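Local structure of glycerophosphodiester phosphodiesterase (Cytophaga hutchinsonii ATCC 33406, 3CH0) at residues Glu23-Ala28 and Val110-Pro115; Val37-Phe42 and Lys130-Gly135; Phe60-Thr65 and Ala76-Phe81; Ile137-Glu142 and Ser175-Ala180; Phe212-Tyr217 and Leu235-Ile240. The protein belongs to the glycerophosphoryl diester phosphodiesterase family and adopts a TIM-barrel fold. All blocks are in the same frame, centred on the assembly; numbering follows the deposited sequence.

Contact 1: residues Glu23-Ala28 and Val110-Pro115; sequences ENTIAA and VPAVKP
The puckered pyrrolidine ring of P115 has N24 O at its CD corner, 3.2 Å from P115 CD, and I26 along its CB, with I26 CG1 3.8 Å from P115 CB. The isoleucine and the proline slide past each other in opposite directions, with I26 CG1 held beside its own backbone N (chi1 -68°). Farther along the loop, T25 CG2 rests 3.6 Å from A112 CB, a methyl-to-methyl touch. One torsion serves both branches of this threonine: with OG1 between the backbone N and the carbonyl carbon (chi1 63°), CG2 is put toward A112 and OG1 toward A28 N, from which it accepts at 3.2 Å, an N-cap bond, while P22 O gives it a second partner. The N-H of I26, in the first turn, is met by a bridging water: I26 N donates to it at 2.9 Å, and the water in turn donates to V113 O, 2.8 Å away. Polar ends on both segments reach beyond the contact, N24 ND2 to D43, K114 NZ to S55 and E23 to R15 in a salt bridge. The arrangement illustrates how a capped helix start is docked on a long connecting loop: T25 closes the P-E-N-T sequence characteristic of this family, and helix 26-35 that follows is the first helix of the barrel.

Contact 2: residues Val37-Phe42 and Lys130-Gly135; sequences VTTLEF and KIQYNG. With EDO (1,2-ethanediol), chain O.
T39-F42 and Q132-G135 run side by side as parallel strands 4.4 Å apart at their axes and inclined by 16°, laced by four backbone hydrogen bonds that zigzag from T38 O to F42 N. L40 N to Q132 O is 2.8 Å. They are adjacent strands of the TIM-barrel wall, with L40, F42 and Y133 facing the surrounding helices. Here the phenylalanine is the telling side chain: chi1 of 51° folds its ring back over the neighbouring strand, where G135 CA lies 3.9 Å from the ring centroid in a CH-pi contact. F42 CE1 also comes to the edge of the Y133 ring, 3.9 Å from Y133 CD2. L40 and I131 cross at about a right angle, L40 CG being 3.9 Å from I131 CG1. The other face carries T39, E41 and N134. T39 CG2 touches N134 CB at 3.7 Å, and the E41 carboxylate and N134 amide stand almost perpendicular, their polar ends bound to Q174 and R15 and to Q12. At the start of the strand, the amide of Q132 holds 1,2-ethanediol through both its ends. L40, F42 and Y133 pack on helix 117-127, L40 and I131 also on helix 26-35, while strands 10-13 and 171-175 flank the pair.

Contact 3: residues Phe60-Thr65 and Ala76-Phe81; sequences FHHEIT and ANEKNF
E78 reaches H62 by two torsions: CG is set between the backbone N and the carbonyl carbon (chi1 60°), and the chain then runs out extended; H62 turns its ring to meet it with a similar first torsion (chi1 80°). One oxygen does the work. E78 OE1 takes H62 N at 2.8 Å, nearly straight at 171° and close to the line of its own C-O bond, and it takes H62 ND1 at 2.7 Å in the imidazole plane but from above the carboxylate plane. The ND1 bond, a His-carboxylate hydrogen bond, restrains the ring, while the N-H bond ties the backbone of the same residue to the same oxygen. That OE1 also lies 3.6 Å above the centre of the H61 ring, whose ND1 is engaged at its edge by E63 N. Beyond, F60 N donates to F81 O at 3.0 Å, and the two phenylalanine side chains cross at about a right angle, CB to CB 4.0 Å. The loops thus joined lie before and after the small hairpin of strands 67-68 and 71-72, with F60 and F81 both against V68.

Contact 4: residues Ile137-Glu142 and Ser175-Ala180; sequences IKSTVE and SFDVRA
D177 OD2 is gripped from two segments: S139 OG donates to it at 2.7 Å on the anti side, and R179 NH2 donates at 2.9 Å to its syn lone pair. The partner oxygen is equally occupied, since D177 OD1 accepts from R179 NE in the guanidinium plane and, from above the carboxylate plane, from R179 N. Arginine and aspartate therefore form a side-on salt bridge through NE and NH2, and the carboxylate is pinned in its rotation. D177 is the N-cap of helix 178-187, which follows barrel strand 171-175; the serine comes from the loop after the adjacent parallel strand 132-137, so the cap ties neighbouring strand-to-helix turns together. Over one face of the R179 guanidinium lies V141 CG2, 3.5 Å above the plane, the two side chains crossing at about a right angle, and R179 NH1 has a further partner in D144. A second polar link sits nearer the strand ends. S175 OG, anti to its N (chi1 -166°), donates to I137 O at 3.0 Å in the carbonyl plane and accepts from D177 N at 3.0 Å, which makes an ST turn. A water joins the same I137 O to F176 N. K138 NZ pairs with E136 and bonds to citric acid.

Contact 5: residues Phe212-Tyr217 and Leu235-Ile240; sequences FTPAVY and LGMRVI. With EDO (1,2-ethanediol), chain F.
Selenomethionine M237 and T213 cross at about a right angle, T213 CG2 lying 3.6 Å from M237 CG. The same M237 CG comes to 3.2 Å from P214 O. With CG beside the backbone N (chi1 -69°) and chi2 extended, SE is carried to the pyrrolidine ring, 4.0 Å from P214 CD, with Y217 CB likewise at 4.0 Å from M237 SE. On the V216 face the partner is a charged group: V216 CG2 lies over one face of the R238 guanidinium, nearest to R238 NH2 at 3.5 Å. V216 also meets I240 at a slant, CG1 to CG1 3.9 Å. These side chains lie on and just beside the two strands of a beta-alpha-beta crossover, in which strand 216-219 leads through helix 226-234 to strand 238-239, laid parallel beside it. The Schellman motif at G236 ends that helix. Backbone bonds then zip the strands: R238 N donates to A215 O, Y217 N to R238 O at 2.8 Å, and I240 N to Y217 O. A water bridges A215 O and G236 O. Inward from the sheet, I240 touches D10 and Q12 of strand 10-13; outward, Y217 packs on L203 and Q206, and V239 on A232. T213 OG1 makes a weak hydrogen bond to 1,2-ethanediol.

How the contacts relate
Contact 2 joins two strands of the barrel wall and lies closest of the five to the centre of the chain. Contact 1 touches it through N24 OD1, 3.3 Å from F42 CB, and touches contact 3 through K114 CE, 3.5 Å from F60 CE1; contact 3 is nested in the loop that contact 1 closes. Contact 4 continues the strand of contact 2 in sequence, their centres 20 Å apart, and contact 5 belongs to the same sheet, about 17 Å from contact 2 between centres. Contacts 3 and 5 are the farthest apart, about 34 Å between centres. Citric acid, probably from the crystallisation liquor, sits about 3 Å from the side chains of E41 (contact 2) and K138 (contact 4), perhaps marking a pocket shared between them.

Contact 1: residues Glu23-Ala28 and Val110-Pro115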
# COMPACT_ATOMS: atom_id res chain seq x y z
N GLU A 23 1.19 -4.22 -10.68
CA GLU A 23 0.99 -3.53 -9.40
C GLU A 23 1.58 -2.14 -9.34
O GLU A 23 2.66 -1.88 -9.90
CB GLU A 23 1.66 -4.37 -8.32
CG GLU A 23 3.18 -4.43 -8.32
CD GLU A 23 3.69 -5.52 -7.42
OE1 GLU A 23 3.45 -6.68 -7.77
OE2 GLU A 23 4.47 -5.17 -6.46
N ASN A 24 0.92 -1.26 -8.62
CA ASN A 24 1.53 0.02 -8.27
C ASN A 24 1.88 0.88 -9.52
O ASN A 24 2.77 1.71 -9.46
CB ASN A 24 2.75 -0.18 -7.36
CG ASN A 24 2.39 -0.36 -5.89
OD1 ASN A 24 1.43 0.21 -5.38
ND2 ASN A 24 3.20 -1.19 -5.20
N THR A 25 1.06 0.73 -10.56
CA THR A 25 1.25 1.49 -11.80
C THR A 25 0.06 2.41 -11.99
O THR A 25 -1.05 2.19 -11.50
CB THR A 25 1.40 0.55 -13.01
OG1 THR A 25 0.19 -0.20 -13.19
CG2 THR A 25 2.62 -0.36 -12.84
N ILE A 26 0.32 3.45 -12.76
CA ILE A 26 -0.74 4.41 -13.10
C ILE A 26 -1.89 3.66 -13.79
O ILE A 26 -3.06 3.90 -13.50
CB ILE A 26 -0.23 5.53 -14.00
CG1 ILE A 26 0.76 6.43 -13.24
CG2 ILE A 26 -1.40 6.36 -14.60
CD1 ILE A 26 0.25 7.06 -11.98
N ALA A 27 -1.58 2.68 -14.63
CA ALA A 27 -2.68 1.88 -15.22
C ALA A 27 -3.53 1.20 -14.13
O ALA A 27 -4.76 1.25 -14.18
CB ALA A 27 -2.16 0.85 -16.20
N ALA A 28 -2.88 0.56 -13.16
CA ALA A 28 -3.62 -0.09 -12.09
C ALA A 28 -4.45 0.89 -11.27
O ALA A 28 -5.59 0.62 -10.89
CB ALA A 28 -2.65 -0.90 -11.14
N VAL A 110 0.92 -5.31 -19.86
CA VAL A 110 1.01 -4.02 -20.52
C VAL A 110 2.32 -3.35 -20.11
O VAL A 110 2.85 -3.59 -19.00
CB VAL A 110 -0.15 -3.06 -20.17
CG1 VAL A 110 -1.52 -3.61 -20.72
CG2 VAL A 110 -0.25 -2.83 -18.65
N PRO A 111 2.91 -2.57 -21.01
CA PRO A 111 4.11 -1.80 -20.65
C PRO A 111 3.80 -0.87 -19.47
O PRO A 111 2.75 -0.19 -19.48
CB PRO A 111 4.43 -0.98 -21.92
CG PRO A 111 3.77 -1.77 -23.02
CD PRO A 111 2.50 -2.34 -22.41
N ALA A 112 4.66 -0.88 -18.44
CA ALA A 112 4.47 0.01 -17.31
C ALA A 112 5.77 0.27 -16.64
O ALA A 112 6.66 -0.57 -16.72
CB ALA A 112 3.47 -0.62 -16.33
N VAL A 113 5.86 1.42 -16.00
CA VAL A 113 7.01 1.76 -15.20
C VAL A 113 6.58 2.15 -13.81
O VAL A 113 5.41 2.35 -13.55
CB VAL A 113 7.88 2.86 -15.87
CG1 VAL A 113 8.27 2.39 -17.31
CG2 VAL A 113 7.13 4.22 -15.88
N LYS A 114 7.55 2.22 -12.90
CA LYS A 114 7.26 2.72 -11.54
C LYS A 114 7.09 4.22 -11.56
O LYS A 114 8.05 4.95 -11.94
CB LYS A 114 8.43 2.36 -10.61
CG LYS A 114 8.66 0.88 -10.46
CD LYS A 114 9.75 0.57 -9.43
CE LYS A 114 9.96 -0.89 -9.18
NZ LYS A 114 8.94 -1.57 -8.39
N PRO A 115 5.89 4.71 -11.18
CA PRO A 115 5.62 6.16 -11.24
C PRO A 115 6.09 6.88 -9.98
O PRO A 115 6.23 6.28 -8.92
CB PRO A 115 4.10 6.21 -11.37
CG PRO A 115 3.65 5.00 -10.51
CD PRO A 115 4.71 3.95 -10.70
O HOH W 1 2.96 3.70 -13.92

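Contact 2: residues Val37-Phe42 and Lys130-Gly135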
# COMPACT_ATOMS: atom_id res chain seq x y z
N VAL A 37 -13.28 1.98 -6.52
CA VAL A 37 -12.80 1.73 -5.17
C VAL A 37 -12.88 2.93 -4.26
O VAL A 37 -12.83 4.09 -4.71
CB VAL A 37 -11.37 1.17 -5.14
CG1 VAL A 37 -11.32 -0.12 -6.00
CG2 VAL A 37 -10.31 2.20 -5.58
N THR A 38 -12.96 2.69 -2.96
CA THR A 38 -12.97 3.77 -2.02
C THR A 38 -11.56 4.40 -1.92
O THR A 38 -11.41 5.62 -1.76
CB THR A 38 -13.33 3.22 -0.63
OG1 THR A 38 -14.45 2.36 -0.69
CG2 THR A 38 -13.52 4.40 0.37
N THR A 39 -10.54 3.53 -1.97
CA THR A 39 -9.16 3.88 -1.61
C THR A 39 -8.18 3.19 -2.54
O THR A 39 -8.35 1.98 -2.86
CB THR A 39 -8.90 3.37 -0.19
OG1 THR A 39 -9.84 3.99 0.71
CG2 THR A 39 -7.46 3.69 0.34
N LEU A 40 -7.20 3.95 -2.97
CA LEU A 40 -6.04 3.38 -3.67
C LEU A 40 -5.03 3.05 -2.57
O LEU A 40 -4.64 3.94 -1.82
CB LEU A 40 -5.44 4.39 -4.62
CG LEU A 40 -6.41 4.98 -5.68
CD1 LEU A 40 -5.67 6.04 -6.52
CD2 LEU A 40 -6.91 3.85 -6.57
N GLU A 41 -4.60 1.81 -2.53
CA GLU A 41 -3.59 1.33 -1.62
C GLU A 41 -2.26 1.16 -2.40
O GLU A 41 -2.24 0.72 -3.57
CB GLU A 41 -4.03 0.03 -0.95
CG GLU A 41 -3.12 -0.49 0.17
CD GLU A 41 -1.83 -1.11 -0.29
OE1 GLU A 41 -1.65 -1.56 -1.45
OE2 GLU A 41 -0.90 -1.23 0.55
N PHE A 42 -1.13 1.54 -1.81
CA PHE A 42 0.11 1.52 -2.56
C PHE A 42 1.27 1.69 -1.59
O PHE A 42 1.08 1.95 -0.42
CB PHE A 42 0.15 2.64 -3.61
CG PHE A 42 -0.18 3.98 -3.03
CD1 PHE A 42 -1.49 4.41 -2.93
CD2 PHE A 42 0.83 4.85 -2.56
CE1 PHE A 42 -1.83 5.59 -2.34
CE2 PHE A 42 0.51 6.04 -1.94
CZ PHE A 42 -0.81 6.42 -1.84
N LYS A 130 -13.05 12.65 -4.36
CA LYS A 130 -13.43 11.89 -3.17
C LYS A 130 -12.53 10.66 -2.89
O LYS A 130 -12.63 10.07 -1.83
CB LYS A 130 -14.89 11.45 -3.28
CG LYS A 130 -15.93 12.65 -3.25
N ILE A 131 -11.68 10.33 -3.84
CA ILE A 131 -10.79 9.16 -3.68
C ILE A 131 -9.94 9.31 -2.40
O ILE A 131 -9.48 10.39 -2.05
CB ILE A 131 -9.88 8.93 -4.92
CG1 ILE A 131 -9.13 7.59 -4.87
CG2 ILE A 131 -8.88 10.12 -5.09
CD1 ILE A 131 -10.03 6.37 -4.95
N GLN A 132 -9.72 8.20 -1.73
CA GLN A 132 -8.85 8.13 -0.59
C GLN A 132 -7.58 7.33 -0.94
O GLN A 132 -7.54 6.58 -1.93
CB GLN A 132 -9.60 7.53 0.62
CG GLN A 132 -10.67 8.46 1.12
CD GLN A 132 -11.58 7.88 2.14
OE1 GLN A 132 -12.71 7.48 1.81
NE2 GLN A 132 -11.13 7.81 3.37
N TYR A 133 -6.54 7.52 -0.11
CA TYR A 133 -5.23 6.97 -0.32
C TYR A 133 -4.80 6.23 0.96
O TYR A 133 -5.00 6.74 2.05
CB TYR A 133 -4.25 8.10 -0.56
CG TYR A 133 -4.54 8.99 -1.71
CD1 TYR A 133 -5.41 10.09 -1.58
CD2 TYR A 133 -3.96 8.77 -2.95
CE1 TYR A 133 -5.68 10.91 -2.67
CE2 TYR A 133 -4.16 9.61 -4.03
CZ TYR A 133 -5.07 10.67 -3.90
OH TYR A 133 -5.25 11.48 -5.02
N ASN A 134 -4.13 5.10 0.78
CA ASN A 134 -3.51 4.39 1.88
C ASN A 134 -2.11 4.05 1.41
O ASN A 134 -1.90 3.10 0.61
CB ASN A 134 -4.31 3.14 2.20
CG ASN A 134 -3.82 2.43 3.44
OD1 ASN A 134 -2.90 2.97 4.13
ND2 ASN A 134 -4.29 1.20 3.67
N GLY A 135 -1.14 4.86 1.84
CA GLY A 135 0.23 4.74 1.38
C GLY A 135 1.16 4.19 2.42
O GLY A 135 1.20 4.70 3.52
C1 EDO O . -13.36 4.93 5.24
O1 EDO O . -12.33 5.93 5.11
C2 EDO O . -14.24 4.81 3.99
O2 EDO O . -14.79 6.10 3.63
O HOH W 2 -13.36 7.41 -1.16

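Contact 3: residues Phe60-Thr65 and Ala76-Phe81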
# COMPACT_ATOMS: atom_id res chain seq x y z
N PHE A 60 14.28 -3.59 -7.61
CA PHE A 60 13.42 -4.16 -8.68
C PHE A 60 13.22 -5.63 -8.49
O PHE A 60 14.16 -6.40 -8.54
CB PHE A 60 14.02 -3.91 -10.07
CG PHE A 60 13.79 -2.53 -10.56
CD1 PHE A 60 12.62 -2.19 -11.28
CD2 PHE A 60 14.69 -1.50 -10.24
CE1 PHE A 60 12.39 -0.89 -11.71
CE2 PHE A 60 14.47 -0.22 -10.65
CZ PHE A 60 13.30 0.11 -11.40
N HIS A 61 11.98 -6.04 -8.24
CA HIS A 61 11.67 -7.38 -7.85
C HIS A 61 11.63 -8.31 -9.04
O HIS A 61 11.04 -7.98 -10.10
CB HIS A 61 10.32 -7.41 -7.09
CG HIS A 61 10.13 -8.62 -6.24
ND1 HIS A 61 9.83 -9.86 -6.75
CD2 HIS A 61 10.13 -8.76 -4.89
CE1 HIS A 61 9.68 -10.72 -5.75
NE2 HIS A 61 9.89 -10.08 -4.61
N HIS A 62 12.15 -9.52 -8.86
CA HIS A 62 12.13 -10.49 -9.98
C HIS A 62 10.72 -10.92 -10.45
O HIS A 62 10.55 -11.38 -11.60
CB HIS A 62 12.95 -11.74 -9.61
CG HIS A 62 12.23 -12.71 -8.74
ND1 HIS A 62 12.14 -12.56 -7.37
CD2 HIS A 62 11.60 -13.87 -9.04
CE1 HIS A 62 11.46 -13.57 -6.87
NE2 HIS A 62 11.14 -14.38 -7.85
N GLU A 63 9.67 -10.79 -9.62
CA GLU A 63 8.41 -11.28 -10.05
C GLU A 63 7.84 -10.37 -11.10
O GLU A 63 6.99 -10.82 -11.89
CB GLU A 63 7.43 -11.43 -8.88
CG GLU A 63 7.80 -12.61 -8.03
CD GLU A 63 6.78 -12.87 -6.92
OE1 GLU A 63 6.40 -11.89 -6.24
OE2 GLU A 63 6.34 -14.03 -6.73
N ILE A 64 8.28 -9.11 -11.11
CA ILE A 64 7.63 -8.12 -11.97
C ILE A 64 8.52 -7.50 -13.04
O ILE A 64 8.01 -6.81 -13.96
CB ILE A 64 6.97 -6.99 -11.12
CG1 ILE A 64 8.03 -6.15 -10.38
CG2 ILE A 64 5.94 -7.59 -10.14
CD1 ILE A 64 7.48 -4.88 -9.63
N THR A 65 9.84 -7.67 -12.89
CA THR A 65 10.81 -6.88 -13.64
C THR A 65 11.53 -7.79 -14.66
O THR A 65 12.24 -8.70 -14.30
CB THR A 65 11.89 -6.20 -12.75
OG1 THR A 65 11.27 -5.51 -11.65
CG2 THR A 65 12.69 -5.23 -13.58
N ALA A 76 18.33 -14.24 -7.39
CA ALA A 76 19.76 -14.11 -7.15
C ALA A 76 20.32 -12.71 -7.26
O ALA A 76 21.25 -12.38 -6.54
CB ALA A 76 20.52 -15.06 -8.10
N ASN A 77 19.80 -11.86 -8.15
CA ASN A 77 20.37 -10.53 -8.35
C ASN A 77 19.43 -9.33 -8.02
O ASN A 77 19.88 -8.18 -8.11
CB ASN A 77 20.93 -10.37 -9.77
CG ASN A 77 19.86 -10.45 -10.84
OD1 ASN A 77 18.66 -10.54 -10.53
ND2 ASN A 77 20.28 -10.41 -12.12
N GLU A 78 18.17 -9.63 -7.70
CA GLU A 78 17.15 -8.52 -7.63
C GLU A 78 17.56 -7.42 -6.66
O GLU A 78 17.36 -6.25 -6.90
CB GLU A 78 15.77 -9.05 -7.29
CG GLU A 78 15.67 -9.79 -5.93
CD GLU A 78 14.37 -10.51 -5.73
OE1 GLU A 78 13.43 -10.36 -6.55
OE2 GLU A 78 14.22 -11.25 -4.72
N LYS A 79 18.12 -7.83 -5.51
CA LYS A 79 18.53 -6.82 -4.52
C LYS A 79 19.69 -5.95 -4.97
O LYS A 79 19.93 -4.89 -4.39
CB LYS A 79 18.79 -7.48 -3.14
CG LYS A 79 17.50 -8.13 -2.60
CD LYS A 79 17.60 -8.49 -1.14
CE LYS A 79 16.32 -9.13 -0.67
NZ LYS A 79 16.32 -9.33 0.81
N ASN A 80 20.40 -6.36 -6.03
CA ASN A 80 21.39 -5.47 -6.65
C ASN A 80 20.82 -4.18 -7.24
O ASN A 80 21.55 -3.20 -7.42
CB ASN A 80 22.15 -6.17 -7.80
CG ASN A 80 22.86 -7.43 -7.37
OD1 ASN A 80 22.92 -7.78 -6.19
ND2 ASN A 80 23.40 -8.13 -8.35
N PHE A 81 19.55 -4.22 -7.64
CA PHE A 81 18.91 -3.13 -8.40
C PHE A 81 18.15 -2.26 -7.41
O PHE A 81 16.92 -2.24 -7.34
CB PHE A 81 17.99 -3.69 -9.49
CG PHE A 81 18.68 -4.71 -10.36
CD1 PHE A 81 19.84 -4.37 -11.03
CD2 PHE A 81 18.21 -5.99 -10.45
CE1 PHE A 81 20.52 -5.31 -11.81
CE2 PHE A 81 18.91 -6.95 -11.25
CZ PHE A 81 20.05 -6.57 -11.92

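Contact 4: residues Ile137-Glu142 and Ser175-Ala180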
# COMPACT_ATOMS: atom_id res chain seq x y z
N ILE A 137 4.75 3.37 4.00
CA ILE A 137 6.17 3.61 4.14
C ILE A 137 6.92 2.32 4.33
O ILE A 137 6.80 1.69 5.38
CB ILE A 137 6.48 4.67 5.25
CG1 ILE A 137 5.98 6.03 4.71
CG2 ILE A 137 7.97 4.77 5.59
CD1 ILE A 137 6.54 7.30 5.35
N LYS A 138 7.61 1.92 3.27
CA LYS A 138 8.36 0.70 3.27
C LYS A 138 9.78 0.81 3.88
O LYS A 138 10.77 0.65 3.19
CB LYS A 138 8.43 0.15 1.84
CG LYS A 138 7.10 -0.38 1.33
CD LYS A 138 6.70 -1.71 1.99
CE LYS A 138 5.54 -2.48 1.38
NZ LYS A 138 5.07 -3.67 2.26
N SER A 139 9.81 1.05 5.19
CA SER A 139 11.06 1.20 5.94
C SER A 139 11.23 -0.01 6.86
O SER A 139 10.23 -0.59 7.36
CB SER A 139 11.07 2.50 6.77
OG SER A 139 9.94 2.55 7.64
N THR A 140 12.49 -0.34 7.10
CA THR A 140 12.87 -1.28 8.14
C THR A 140 14.15 -0.73 8.78
O THR A 140 14.93 -0.00 8.17
CB THR A 140 13.16 -2.71 7.64
OG1 THR A 140 14.39 -2.76 6.94
CG2 THR A 140 12.00 -3.24 6.76
N VAL A 141 14.34 -1.08 10.05
CA VAL A 141 15.53 -0.66 10.79
C VAL A 141 16.82 -1.01 10.07
O VAL A 141 17.74 -0.23 10.02
CB VAL A 141 15.56 -1.29 12.22
CG1 VAL A 141 16.88 -0.99 12.95
CG2 VAL A 141 14.36 -0.82 13.00
N GLU A 142 16.86 -2.22 9.52
CA GLU A 142 18.07 -2.71 8.86
C GLU A 142 18.33 -1.97 7.56
O GLU A 142 19.49 -1.94 7.11
CB GLU A 142 17.95 -4.22 8.60
CG GLU A 142 17.86 -5.08 9.89
CD GLU A 142 16.46 -5.22 10.56
OE1 GLU A 142 15.42 -4.74 10.02
OE2 GLU A 142 16.42 -5.89 11.63
N SER A 175 2.16 1.63 7.95
CA SER A 175 3.48 1.05 8.01
C SER A 175 3.53 -0.12 8.98
O SER A 175 2.79 -0.15 9.96
CB SER A 175 4.56 2.08 8.42
OG SER A 175 5.87 1.61 8.18
N PHE A 176 4.44 -1.05 8.69
CA PHE A 176 4.82 -2.05 9.69
C PHE A 176 5.80 -1.48 10.70
O PHE A 176 6.03 -2.11 11.79
CB PHE A 176 5.54 -3.23 9.03
CG PHE A 176 4.64 -4.16 8.31
CD1 PHE A 176 3.93 -5.14 8.98
CD2 PHE A 176 4.53 -4.12 6.96
CE1 PHE A 176 3.11 -6.01 8.32
CE2 PHE A 176 3.71 -5.02 6.30
CZ PHE A 176 2.96 -5.94 6.99
N ASP A 177 6.50 -0.41 10.32
CA ASP A 177 7.66 0.12 11.08
C ASP A 177 7.10 1.05 12.14
O ASP A 177 6.68 2.15 11.82
CB ASP A 177 8.60 0.86 10.14
CG ASP A 177 9.91 1.26 10.79
OD1 ASP A 177 10.02 1.19 12.04
OD2 ASP A 177 10.81 1.61 10.03
N VAL A 178 7.06 0.60 13.41
CA VAL A 178 6.56 1.44 14.49
C VAL A 178 7.27 2.78 14.58
O VAL A 178 6.70 3.76 15.01
CB VAL A 178 6.56 0.68 15.83
CG1 VAL A 178 5.52 -0.44 15.79
CG2 VAL A 178 7.97 0.17 16.19
N ARG A 179 8.52 2.85 14.15
CA ARG A 179 9.28 4.11 14.21
C ARG A 179 8.66 5.12 13.28
O ARG A 179 8.65 6.33 13.57
CB ARG A 179 10.71 3.89 13.77
CG ARG A 179 11.52 2.81 14.57
CD ARG A 179 12.91 2.62 14.00
NE ARG A 179 12.85 2.31 12.56
CZ ARG A 179 13.83 2.48 11.69
NH1 ARG A 179 15.01 2.94 12.09
NH2 ARG A 179 13.63 2.25 10.40
N ALA A 180 8.27 4.69 12.08
CA ALA A 180 7.66 5.60 11.11
C ALA A 180 6.28 6.05 11.67
O ALA A 180 5.92 7.24 11.58
CB ALA A 180 7.47 4.91 9.75
O HOH W 3 5.81 -0.92 6.06

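Contact 5: residues Phe212-Tyr217 and Leu235-Ile240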
# COMPACT_ATOMS: atom_id res chain seq x y z
N PHE A 212 0.45 5.22 21.20
CA PHE A 212 -0.82 5.86 20.90
C PHE A 212 -1.65 4.84 20.15
O PHE A 212 -1.16 3.80 19.67
CB PHE A 212 -0.59 7.09 20.02
CG PHE A 212 -0.05 6.76 18.67
CD1 PHE A 212 1.28 6.51 18.49
CD2 PHE A 212 -0.92 6.71 17.57
CE1 PHE A 212 1.76 6.14 17.22
CE2 PHE A 212 -0.43 6.37 16.30
CZ PHE A 212 0.91 6.10 16.15
N THR A 213 -2.92 5.16 20.02
CA THR A 213 -3.88 4.31 19.32
C THR A 213 -4.03 4.88 17.91
O THR A 213 -4.51 6.00 17.74
CB THR A 213 -5.25 4.30 20.02
OG1 THR A 213 -5.06 3.83 21.36
CG2 THR A 213 -6.23 3.39 19.29
N PRO A 214 -3.66 4.10 16.88
CA PRO A 214 -3.78 4.58 15.51
C PRO A 214 -5.23 4.56 15.03
O PRO A 214 -6.11 3.96 15.66
CB PRO A 214 -2.95 3.54 14.72
CG PRO A 214 -3.13 2.28 15.50
CD PRO A 214 -3.16 2.74 16.97
N ALA A 215 -5.48 5.20 13.90
CA ALA A 215 -6.80 5.17 13.32
C ALA A 215 -7.31 3.78 12.86
O ALA A 215 -8.51 3.46 12.98
CB ALA A 215 -6.91 6.15 12.15
N VAL A 216 -6.37 3.02 12.27
CA VAL A 216 -6.69 1.76 11.62
C VAL A 216 -5.75 0.70 12.17
O VAL A 216 -4.56 0.97 12.32
CB VAL A 216 -6.60 1.87 10.09
CG1 VAL A 216 -6.80 0.55 9.40
CG2 VAL A 216 -7.57 2.91 9.56
N TYR A 217 -6.32 -0.46 12.47
CA TYR A 217 -5.57 -1.65 12.76
C TYR A 217 -5.68 -2.51 11.49
O TYR A 217 -6.78 -2.82 11.02
CB TYR A 217 -6.16 -2.38 13.97
CG TYR A 217 -5.32 -3.50 14.47
CD1 TYR A 217 -4.13 -3.27 15.17
CD2 TYR A 217 -5.68 -4.80 14.22
CE1 TYR A 217 -3.33 -4.29 15.62
CE2 TYR A 217 -4.90 -5.81 14.66
CZ TYR A 217 -3.73 -5.57 15.40
OH TYR A 217 -2.89 -6.57 15.86
N LEU A 235 -11.78 0.60 21.20
CA LEU A 235 -10.72 1.63 21.23
C LEU A 235 -10.89 2.72 20.17
O LEU A 235 -10.08 3.66 20.10
CB LEU A 235 -9.34 0.96 21.10
CG LEU A 235 -8.85 0.10 22.27
CD1 LEU A 235 -7.65 -0.75 21.84
CD2 LEU A 235 -8.52 0.99 23.52
N GLY A 236 -11.90 2.59 19.33
CA GLY A 236 -12.17 3.59 18.33
C GLY A 236 -11.39 3.37 17.03
O GLY A 236 -11.41 4.22 16.15
N MSE A 237 -10.77 2.19 16.89
CA MSE A 237 -10.03 1.84 15.65
C MSE A 237 -10.95 1.19 14.65
O MSE A 237 -11.89 0.49 15.03
CB MSE A 237 -8.91 0.85 15.93
CG MSE A 237 -7.83 1.47 16.72
SE MSE A 237 -6.31 0.32 16.92
CE MSE A 237 -7.13 -0.88 18.08
N ARG A 238 -10.65 1.38 13.36
CA ARG A 238 -11.24 0.61 12.30
C ARG A 238 -10.29 -0.53 11.97
O ARG A 238 -9.09 -0.43 12.22
CB ARG A 238 -11.46 1.44 11.07
CG ARG A 238 -12.64 2.43 11.37
CD ARG A 238 -12.91 3.40 10.30
NE ARG A 238 -11.84 4.38 10.24
CZ ARG A 238 -10.94 4.48 9.26
NH1 ARG A 238 -10.99 3.64 8.22
NH2 ARG A 238 -10.00 5.44 9.33
N VAL A 239 -10.87 -1.62 11.53
CA VAL A 239 -10.12 -2.85 11.23
C VAL A 239 -10.22 -3.17 9.73
O VAL A 239 -11.30 -3.40 9.20
CB VAL A 239 -10.59 -4.06 12.06
CG1 VAL A 239 -9.73 -5.32 11.71
CG2 VAL A 239 -10.50 -3.71 13.57
N ILE A 240 -9.07 -3.18 9.05
CA ILE A 240 -8.98 -3.34 7.60
C ILE A 240 -7.89 -4.35 7.26
O ILE A 240 -6.72 -4.00 7.16
CB ILE A 240 -8.70 -2.00 6.87
CG1 ILE A 240 -9.76 -0.96 7.29
CG2 ILE A 240 -8.73 -2.18 5.38
CD1 ILE A 240 -9.60 0.38 6.62
C1 EDO F . -1.72 3.27 24.26
O1 EDO F . -2.41 4.29 23.53
C2 EDO F . -0.66 2.62 23.37
O2 EDO F . -0.02 1.48 23.96
O HOH W 4 -10.51 5.26 13.46